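Local coordinates for protein apoptosis regulator Bcl-2 homolog (Fowlpox virus, PDB 5TZP) that blocks apoptosis of the infected host cell by sequestering several proapoptotic Bcl-2 proteins, among them BAK1 and BAX, at residues F39-A51 with D136-N148. Residues are numbered along the deposited sequence; the frame is centred on the assembly and turned at random.
Sequences FVIDSISYDVLKA and DQDYWNGIRIYKN. With EDO (1,2-ethanediol), chain H; EDO (1,2-ethanediol), chain E; SO4 (sulfate ion), chain J; EDO (1,2-ethanediol), chain F.
Arg144 and Asp42 meet in a salt bridge, NH2 to OD1 at 2.8 Å, that ties the C-terminal 3-10 segment 140-145 to the start of helix 43-68. The arginine runs extended from CG to NE and works through the edge of its guanidinium: NH2 meets Asp42 OD1 on its syn side, 31° out of the carboxylate plane, with the two planes 67° apart, while NE donates to Ser45 OG at 2.9 Å. A sulfate, probably from the crystallisation liquor, accepts from NH1 and NH2, its sulfur in the guanidinium plane at the edge. CG2 of Ile44 lies over the centre of one guanidinium face; Asn141 ND2 and a water sit above the opposite face, toward its rim.

Asp42 is also the helix N-cap. Its OD1 accepts from Ser45 N at 3.0 Å, from the face opposite Arg144, and OD2 receives the Ser45 hydroxyl at 2.7 Å. Two waters link OD2 to Asn141 ND2 and, weakly, to Trp140 N.

Apolar contacts continue the seam. The Val48 rotamer (chi1 175°) sends CG1 to Ile143 CG2, at 4.1 Å, and to Tyr146 CB, and CG2 to Lys147. Leu49 CD1 meets Ile143 CD1 at 3.8 Å. Ile143 also packs on helix 88-105, and the rings of Tyr146 and an aromatic side chain of the bound peptide pack edge-to-face. The whole illustrates an N-cap whose aspartate doubles as a salt-bridge partner, here joining the C-terminal segment to a helix of the all-helical Bcl-2 fold.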
ATOM      1  N   PHE A  39      -1.561  15.321   9.149  1.00 18.90           N
ATOM      2  CA  PHE A  39      -0.900  15.835   7.983  1.00 15.65           C
ATOM      3  C   PHE A  39      -1.627  15.523   6.712  1.00 17.23           C
ATOM      4  O   PHE A  39      -1.155  15.895   5.639  1.00 20.03           O
ATOM      5  CB  PHE A  39       0.557  15.344   7.896  1.00 19.14           C
ATOM      6  CG  PHE A  39       1.381  15.810   9.053  1.00 19.02           C
ATOM      7  CD1 PHE A  39       1.867  17.109   9.113  1.00 25.49           C
ATOM      8  CD2 PHE A  39       1.601  15.008  10.140  1.00 23.23           C
ATOM      9  CE1 PHE A  39       2.598  17.552  10.182  1.00 32.03           C
ATOM     10  CE2 PHE A  39       2.331  15.435  11.212  1.00 27.53           C
ATOM     11  CZ  PHE A  39       2.835  16.732  11.241  1.00 25.90           C
ATOM     12  N   VAL A  40      -2.734  14.815   6.778  1.00 14.69           N
ATOM     13  CA  VAL A  40      -3.548  14.485   5.597  1.00 13.68           C
ATOM     14  C   VAL A  40      -4.867  15.236   5.632  1.00 18.27           C
ATOM     15  O   VAL A  40      -5.306  15.678   6.671  1.00 21.49           O
ATOM     16  CB  VAL A  40      -3.770  12.964   5.450  1.00 16.94           C
ATOM     17  CG1 VAL A  40      -2.472  12.196   5.427  1.00 15.36           C
ATOM     18  CG2 VAL A  40      -4.668  12.426   6.516  1.00 18.20           C
ATOM     19  N   ILE A  41      -5.503  15.375   4.465  1.00 17.25           N
ATOM     20  CA  ILE A  41      -6.784  16.057   4.427  1.00 17.90           C
ATOM     21  C   ILE A  41      -7.890  15.158   5.011  1.00 15.02           C
ATOM     22  O   ILE A  41      -8.707  15.594   5.826  1.00 19.76           O
ATOM     23  CB  ILE A  41      -7.076  16.509   2.987  1.00 20.58           C
ATOM     24  CG1 ILE A  41      -6.044  17.580   2.524  1.00 21.48           C
ATOM     25  CG2 ILE A  41      -8.545  16.990   2.870  1.00 28.03           C
ATOM     26  CD1 ILE A  41      -6.200  17.892   1.030  1.00 33.18           C
ATOM     27  N   ASP A  42      -7.940  13.890   4.584  1.00 14.31           N
ATOM     28  CA  ASP A  42      -9.039  12.978   4.880  1.00 13.62           C
ATOM     29  C   ASP A  42      -8.632  12.065   6.034  1.00 10.97           C
ATOM     30  O   ASP A  42      -8.178  10.924   5.851  1.00 11.24           O
ATOM     31  CB  ASP A  42      -9.414  12.207   3.609  1.00 15.01           C
ATOM     32  CG  ASP A  42     -10.652  11.364   3.807  1.00 11.91           C
ATOM     33  OD1 ASP A  42     -11.136  11.189   4.941  1.00 13.03           O
ATOM     34  OD2 ASP A  42     -11.094  10.795   2.757  1.00 13.29           O
ATOM     35  N   SER A  43      -8.813  12.584   7.255  1.00 12.82           N
ATOM     36  CA  SER A  43      -8.376  11.841   8.441  0.50 13.14           C
ATOM     37  C   SER A  43      -9.222  10.591   8.697  1.00 11.71           C
ATOM     38  O   SER A  43      -8.700   9.596   9.170  1.00 11.69           O
ATOM     39  CB  SER A  43      -8.391  12.766   9.664  0.50 17.05           C
ATOM     40  OG  SER A  43      -7.746  14.003   9.372  0.50 29.55           O
ATOM     41  N   ILE A  44     -10.501  10.638   8.383  1.00 11.79           N
ATOM     42  CA  ILE A  44     -11.353   9.467   8.582  1.00 11.89           C
ATOM     43  C   ILE A  44     -10.878   8.345   7.692  1.00 10.62           C
ATOM     44  O   ILE A  44     -10.682   7.215   8.157  1.00 11.19           O
ATOM     45  CB  ILE A  44     -12.822   9.802   8.321  1.00 12.50           C
ATOM     46  CG1 ILE A  44     -13.329  10.681   9.491  1.00 14.21           C
ATOM     47  CG2 ILE A  44     -13.699   8.568   8.224  1.00 14.24           C
ATOM     48  CD1 ILE A  44     -14.801  11.194   9.254  1.00 19.52           C
ATOM     49  N   SER A  45     -10.613   8.636   6.428  1.00 10.14           N
ATOM     50  CA  SER A  45     -10.146   7.573   5.558  1.00  9.87           C
ATOM     51  C   SER A  45      -8.725   7.116   5.905  1.00  9.29           C
ATOM     52  O   SER A  45      -8.438   5.920   5.761  1.00  8.95           O
ATOM     53  CB  SER A  45     -10.184   8.026   4.104  1.00 10.31           C
ATOM     54  OG  SER A  45     -11.535   8.345   3.700  1.00 11.19           O
ATOM     55  N   TYR A  46      -7.888   8.039   6.386  1.00  8.91           N
ATOM     56  CA  TYR A  46      -6.549   7.652   6.870  1.00  9.41           C
ATOM     57  C   TYR A  46      -6.695   6.633   7.967  1.00  8.75           C
ATOM     58  O   TYR A  46      -5.962   5.621   7.975  1.00  9.34           O
ATOM     59  CB  TYR A  46      -5.812   8.905   7.361  1.00 10.43           C
ATOM     60  CG  TYR A  46      -4.427   8.615   7.860  1.00  9.97           C
ATOM     61  CD1 TYR A  46      -3.356   8.517   6.994  1.00 12.89           C
ATOM     62  CD2 TYR A  46      -4.217   8.319   9.192  1.00 13.36           C
ATOM     63  CE1 TYR A  46      -2.068   8.263   7.471  1.00 12.75           C
ATOM     64  CE2 TYR A  46      -2.927   7.992   9.670  1.00 14.25           C
ATOM     65  CZ  TYR A  46      -1.889   7.999   8.785  1.00 11.43           C
ATOM     66  OH  TYR A  46      -0.568   7.743   9.140  1.00 12.78           O
ATOM     67  N   ASP A  47      -7.575   6.860   8.933  1.00  9.42           N
ATOM     68  CA  ASP A  47      -7.703   5.911  10.039  1.00 11.26           C
ATOM     69  C   ASP A  47      -8.204   4.573   9.551  1.00  9.91           C
ATOM     70  O   ASP A  47      -7.777   3.531  10.058  1.00 10.08           O
ATOM     71  CB  ASP A  47      -8.619   6.487  11.108  1.00 11.63           C
ATOM     72  CG  ASP A  47      -7.910   7.437  12.093  1.00 17.50           C
ATOM     73  OD1 ASP A  47      -6.660   7.449  12.070  1.00 17.40           O
ATOM     74  OD2 ASP A  47      -8.686   8.063  12.901  1.00 21.91           O
ATOM     75  N   VAL A  48      -9.070   4.563   8.534  1.00  9.51           N
ATOM     76  CA  VAL A  48      -9.487   3.284   7.944  1.00  9.73           C
ATOM     77  C   VAL A  48      -8.306   2.566   7.287  1.00  8.40           C
ATOM     78  O   VAL A  48      -8.117   1.354   7.481  1.00  9.59           O
ATOM     79  CB  VAL A  48     -10.652   3.481   6.943  1.00  9.45           C
ATOM     80  CG1 VAL A  48     -10.977   2.141   6.265  1.00 10.76           C
ATOM     81  CG2 VAL A  48     -11.899   4.012   7.613  1.00 10.27           C
ATOM     82  N   LEU A  49      -7.535   3.292   6.482  1.00  8.20           N
ATOM     83  CA  LEU A  49      -6.336   2.742   5.854  1.00  8.69           C
ATOM     84  C   LEU A  49      -5.412   2.140   6.904  1.00  8.89           C
ATOM     85  O   LEU A  49      -4.908   1.007   6.745  1.00  9.52           O
ATOM     86  CB  LEU A  49      -5.654   3.842   5.035  1.00  9.33           C
ATOM     87  CG  LEU A  49      -4.335   3.385   4.351  1.00  9.04           C
ATOM     88  CD1 LEU A  49      -4.529   2.329   3.305  1.00  9.00           C
ATOM     89  CD2 LEU A  49      -3.623   4.581   3.754  1.00 11.20           C
ATOM     90  N   LYS A  50      -5.109   2.898   7.942  1.00  8.84           N
ATOM     91  CA  LYS A  50      -4.175   2.459   8.967  1.00 10.31           C
ATOM     92  C   LYS A  50      -4.656   1.181   9.608  1.00  7.98           C
ATOM     93  O   LYS A  50      -3.906   0.212   9.819  1.00 10.81           O
ATOM     94  CB  LYS A  50      -4.033   3.614   9.981  1.00 13.43           C
ATOM     95  CG  LYS A  50      -3.319   3.248  11.204  1.00 15.12           C
ATOM     96  CD  LYS A  50      -3.067   4.561  12.118  1.00 20.18           C
ATOM     97  CE  LYS A  50      -2.867   4.266  13.573  1.00 25.11           C
ATOM     98  NZ  LYS A  50      -2.674   5.563  14.273  1.00 21.68           N
ATOM     99  N   ALA A  51      -5.921   1.117   9.994  1.00  8.50           N
ATOM    100  CA  ALA A  51      -6.485  -0.092  10.648  1.00 11.26           C
ATOM    101  C   ALA A  51      -6.462  -1.303   9.709  1.00  9.72           C
ATOM    102  O   ALA A  51      -6.124  -2.427  10.114  1.00 10.17           O
ATOM    103  CB  ALA A  51      -7.897   0.163  11.128  1.00 10.96           C
ATOM    104  N   ASP A 136     -13.468   8.611  -9.266  1.00 15.39           N
ATOM    105  CA  ASP A 136     -14.870   8.206  -9.151  1.00 16.56           C
ATOM    106  C   ASP A 136     -15.215   7.580  -7.806  1.00 15.77           C
ATOM    107  O   ASP A 136     -16.386   7.571  -7.392  1.00 17.34           O
ATOM    108  CB  ASP A 136     -15.206   7.290 -10.330  1.00 20.79           C
ATOM    109  CG  ASP A 136     -16.613   6.880 -10.317  1.00 31.82           C
ATOM    110  OD1 ASP A 136     -17.453   7.780 -10.583  1.00 28.03           O
ATOM    111  OD2 ASP A 136     -16.831   5.711  -9.930  1.00 27.76           O
ATOM    112  N   GLN A 137     -14.223   7.039  -7.111  1.00 14.23           N
ATOM    113  CA  GLN A 137     -14.307   6.588  -5.749  1.00 12.87           C
ATOM    114  C   GLN A 137     -14.381   7.743  -4.766  1.00 14.53           C
ATOM    115  O   GLN A 137     -14.428   7.532  -3.558  1.00 14.68           O
ATOM    116  CB  GLN A 137     -13.122   5.713  -5.393  1.00 13.90           C
ATOM    117  CG  GLN A 137     -13.161   4.286  -6.036  1.00 14.18           C
ATOM    118  CD  GLN A 137     -14.342   3.509  -5.568  1.00 14.34           C
ATOM    119  OE1 GLN A 137     -14.481   3.279  -4.370  1.00 13.07           O
ATOM    120  NE2 GLN A 137     -15.173   3.052  -6.487  1.00 19.28           N
ATOM    121  N   ASP A 138     -14.387   8.979  -5.267  1.00 13.84           N
ATOM    122  CA  ASP A 138     -14.165  10.184  -4.423  1.00 13.99           C
ATOM    123  C   ASP A 138     -12.850  10.058  -3.653  1.00 12.89           C
ATOM    124  O   ASP A 138     -12.774  10.243  -2.445  1.00 13.58           O
ATOM    125  CB  ASP A 138     -15.365  10.502  -3.499  1.00 13.67           C
ATOM    126  CG  ASP A 138     -15.237  11.799  -2.756  1.00 21.06           C
ATOM    127  OD1 ASP A 138     -14.507  12.743  -3.225  1.00 21.15           O
ATOM    128  OD2 ASP A 138     -15.837  11.824  -1.641  1.00 23.83           O
ATOM    129  N   TYR A 139     -11.805   9.698  -4.412  1.00 13.41           N
ATOM    130  CA  TYR A 139     -10.449   9.572  -3.903  1.00 11.12           C
ATOM    131  C   TYR A 139     -10.470   8.517  -2.806  1.00 10.88           C
ATOM    132  O   TYR A 139     -10.950   7.389  -2.999  1.00 13.24           O
ATOM    133  CB  TYR A 139      -9.906  10.959  -3.501  1.00 13.75           C
ATOM    134  CG  TYR A 139     -10.097  11.991  -4.556  1.00 15.76           C
ATOM    135  CD1 TYR A 139      -9.224  12.092  -5.630  1.00 15.83           C
ATOM    136  CD2 TYR A 139     -11.219  12.748  -4.581  1.00 17.74           C
ATOM    137  CE1 TYR A 139      -9.416  13.062  -6.616  1.00 17.57           C
ATOM    138  CE2 TYR A 139     -11.422  13.687  -5.575  1.00 19.65           C
ATOM    139  CZ  TYR A 139     -10.517  13.803  -6.588  1.00 20.45           C
ATOM    140  OH  TYR A 139     -10.790  14.798  -7.532  1.00 23.80           O
ATOM    141  N   TRP A 140      -9.970   8.817  -1.616  1.00 10.93           N
ATOM    142  CA  TRP A 140      -9.852   7.834  -0.539  1.00 10.90           C
ATOM    143  C   TRP A 140     -11.199   7.544   0.116  1.00 10.58           C
ATOM    144  O   TRP A 140     -11.286   6.552   0.827  1.00 10.65           O
ATOM    145  CB  TRP A 140      -8.805   8.251   0.510  1.00 11.52           C
ATOM    146  CG  TRP A 140      -7.440   8.381  -0.070  1.00 10.97           C
ATOM    147  CD1 TRP A 140      -6.874   9.535  -0.494  1.00 10.98           C
ATOM    148  CD2 TRP A 140      -6.559   7.312  -0.301  1.00  9.88           C
ATOM    149  NE1 TRP A 140      -5.598   9.210  -0.981  1.00  9.82           N
ATOM    150  CE2 TRP A 140      -5.406   7.863  -0.883  1.00  9.38           C
ATOM    151  CE3 TRP A 140      -6.614   5.938  -0.064  1.00 11.45           C
ATOM    152  CZ2 TRP A 140      -4.287   7.061  -1.214  1.00  9.49           C
ATOM    153  CZ3 TRP A 140      -5.523   5.163  -0.345  1.00 10.42           C
ATOM    154  CH2 TRP A 140      -4.385   5.717  -0.977  1.00 10.34           C
ATOM    155  N   ASN A 141     -12.252   8.313  -0.184  1.00 11.93           N
ATOM    156  CA  ASN A 141     -13.538   8.046   0.447  1.00  9.51           C
ATOM    157  C   ASN A 141     -13.969   6.615   0.213  1.00  9.47           C
ATOM    158  O   ASN A 141     -14.645   6.016   1.071  1.00 10.74           O
ATOM    159  CB  ASN A 141     -14.581   9.056  -0.077  1.00 10.46           C
ATOM    160  CG  ASN A 141     -15.787   9.051   0.777  1.00 12.38           C
ATOM    161  OD1 ASN A 141     -16.817   8.400   0.433  1.00 15.83           O
ATOM    162  ND2 ASN A 141     -15.713   9.742   1.852  1.00 12.05           N
ATOM    163  N   GLY A 142     -13.650   6.041  -0.956  1.00 10.70           N
ATOM    164  CA  GLY A 142     -14.129   4.700  -1.249  1.00 12.13           C
ATOM    165  C   GLY A 142     -13.581   3.623  -0.330  1.00  9.71           C
ATOM    166  O   GLY A 142     -14.203   2.557  -0.216  1.00 10.45           O
ATOM    167  N   ILE A 143     -12.481   3.916   0.376  1.00  9.70           N
ATOM    168  CA  ILE A 143     -11.908   2.957   1.309  1.00  9.13           C
ATOM    169  C   ILE A 143     -12.791   2.776   2.529  1.00  9.15           C
ATOM    170  O   ILE A 143     -12.622   1.822   3.291  1.00  9.74           O
ATOM    171  CB  ILE A 143     -10.498   3.350   1.713  1.00  9.61           C
ATOM    172  CG1 ILE A 143      -9.703   2.090   2.084  1.00 10.58           C
ATOM    173  CG2 ILE A 143     -10.508   4.338   2.877  1.00 10.20           C
ATOM    174  CD1 ILE A 143      -8.184   2.415   2.332  1.00 11.41           C
ATOM    175  N   ARG A 144     -13.733   3.717   2.775  1.00  8.93           N
ATOM    176  CA  ARG A 144     -14.508   3.699   4.014  1.00  8.89           C
ATOM    177  C   ARG A 144     -15.409   2.481   4.144  1.00  9.07           C
ATOM    178  O   ARG A 144     -15.927   2.211   5.233  1.00  9.45           O
ATOM    179  CB  ARG A 144     -15.237   4.999   4.222  1.00  8.93           C
ATOM    180  CG  ARG A 144     -14.338   6.171   4.431  1.00 10.55           C
ATOM    181  CD  ARG A 144     -15.154   7.443   4.447  1.00 10.16           C
ATOM    182  NE  ARG A 144     -14.296   8.614   4.639  1.00 10.55           N
ATOM    183  CZ  ARG A 144     -14.736   9.805   4.962  1.00 10.38           C
ATOM    184  NH1 ARG A 144     -16.041  10.029   5.155  1.00 11.16           N
ATOM    185  NH2 ARG A 144     -13.936  10.861   5.148  1.00 14.35           N
ATOM    186  N   ILE A 145     -15.612   1.732   3.062  1.00  9.79           N
ATOM    187  CA  ILE A 145     -16.338   0.473   3.172  1.00 10.54           C
ATOM    188  C   ILE A 145     -15.646  -0.532   4.069  1.00  9.49           C
ATOM    189  O   ILE A 145     -16.296  -1.504   4.468  1.00 11.72           O
ATOM    190  CB  ILE A 145     -16.646  -0.086   1.784  1.00 12.26           C
ATOM    191  CG1 ILE A 145     -15.403  -0.497   1.014  1.00 13.93           C
ATOM    192  CG2 ILE A 145     -17.579   0.883   1.001  1.00 14.35           C
ATOM    193  CD1 ILE A 145     -15.701  -1.312  -0.207  1.00 24.17           C
ATOM    194  N   TYR A 146     -14.369  -0.296   4.358  1.00  9.88           N
ATOM    195  CA  TYR A 146     -13.641  -1.141   5.296  1.00 10.26           C
ATOM    196  C   TYR A 146     -13.513  -0.568   6.662  1.00 14.33           C
ATOM    197  O   TYR A 146     -12.763  -1.129   7.494  1.00 15.15           O
ATOM    198  CB  TYR A 146     -12.250  -1.439   4.747  1.00 14.48           C
ATOM    199  CG  TYR A 146     -12.311  -2.219   3.435  1.00 16.62           C
ATOM    200  CD1 TYR A 146     -13.235  -3.307   3.297  1.00 24.63           C
ATOM    201  CD2 TYR A 146     -11.699  -1.792   2.374  1.00 34.03           C
ATOM    202  CE1 TYR A 146     -13.325  -4.005   2.064  1.00 29.22           C
ATOM    203  CE2 TYR A 146     -11.775  -2.484   1.192  1.00 35.99           C
ATOM    204  CZ  TYR A 146     -12.535  -3.533   1.041  1.00 34.39           C
ATOM    205  OH  TYR A 146     -12.525  -4.089  -0.243  1.00 41.10           O
ATOM    206  N   LYS A 147     -14.287   0.470   7.010  1.00  9.94           N
ATOM    207  CA  LYS A 147     -14.343   0.911   8.402  1.00 10.36           C
ATOM    208  C   LYS A 147     -14.974  -0.117   9.272  1.00 11.84           C
ATOM    209  O   LYS A 147     -16.005  -0.687   8.937  1.00 13.63           O
ATOM    210  CB  LYS A 147     -15.121   2.226   8.454  1.00  9.87           C
ATOM    211  CG  LYS A 147     -15.079   2.915   9.791  1.00 11.70           C
ATOM    212  CD  LYS A 147     -15.615   4.331   9.720  1.00 13.04           C
ATOM    213  CE  LYS A 147     -15.815   5.056  10.995  1.00 15.45           C
ATOM    214  NZ  LYS A 147     -14.629   4.942  11.951  1.00 18.19           N
ATOM    215  N   ASN A 148     -14.369  -0.344  10.424  1.00 13.04           N
ATOM    216  CA  ASN A 148     -14.457  -1.733  10.870  1.00 40.85           C
ATOM    217  C   ASN A 148     -15.052  -2.906   9.939  1.00 34.54           C
ATOM    218  O   ASN A 148     -16.237  -3.426  10.022  1.00 38.66           O
ATOM    219  CB  ASN A 148     -15.368  -1.546  11.814  1.00 40.44           C
ATOM    220  CG  ASN A 148     -14.843  -0.835  12.947  1.00 17.06           C
ATOM    221  OD1 ASN A 148     -13.830  -0.019  13.042  1.00 18.37           O
ATOM    222  ND2 ASN A 148     -15.519  -1.148  13.845  1.00 13.94           N
ATOM    223  OXT ASN A 148     -14.384  -3.348   8.972  1.00 34.52           O
TER
HETATM  224  C1  EDO H 206     -11.876   3.178  12.334  1.00 40.68           C
HETATM  225  O1  EDO H 206     -13.216   2.731  12.740  1.00 23.28           O
HETATM  226  C2  EDO H 206     -11.151   2.440  11.219  1.00 29.14           C
HETATM  227  O2  EDO H 206     -11.650   1.126  10.689  1.00 16.44           O
HETATM  228  C1  EDO E 203      -5.211  12.631   1.518  1.00 19.02           C
HETATM  229  O1  EDO E 203      -6.426  13.046   2.251  1.00 17.28           O
HETATM  230  C2  EDO E 203      -4.508  13.855   0.991  1.00 20.71           C
HETATM  231  O2  EDO E 203      -3.999  14.633   2.108  1.00 20.38           O
HETATM  232  S   SO4 J 208     -16.112  13.857   5.724  1.00 40.69           S
HETATM  233  O1  SO4 J 208     -14.749  13.451   5.957  1.00 41.03           O
HETATM  234  O2  SO4 J 208     -16.653  14.494   6.977  1.00 38.83           O
HETATM  235  O3  SO4 J 208     -15.997  14.735   4.543  1.00 41.60           O
HETATM  236  O4  SO4 J 208     -17.050  12.763   5.422  1.00 28.50           O
HETATM  237  C1  EDO F 204     -14.598   9.531  13.432  1.00 39.51           C
HETATM  238  O1  EDO F 204     -13.186   9.296  13.338  1.00 48.71           O
HETATM  239  C2  EDO F 204     -15.350   8.320  12.886  1.00 23.87           C
HETATM  240  O2  EDO F 204     -15.265   7.059  13.648  1.00 22.01           O
HETATM  241  O   HOH W   1     -10.296  11.371   0.157  1.00 15.76           O
HETATM  242  O   HOH W   2     -13.675  11.728   1.925  1.00 20.19           O
HETATM  243  O   HOH W   3     -12.139   6.285  10.571  1.00 18.09           O
HETATM  244  O   HOH W   4     -10.259  -0.391   8.572  1.00 18.79           O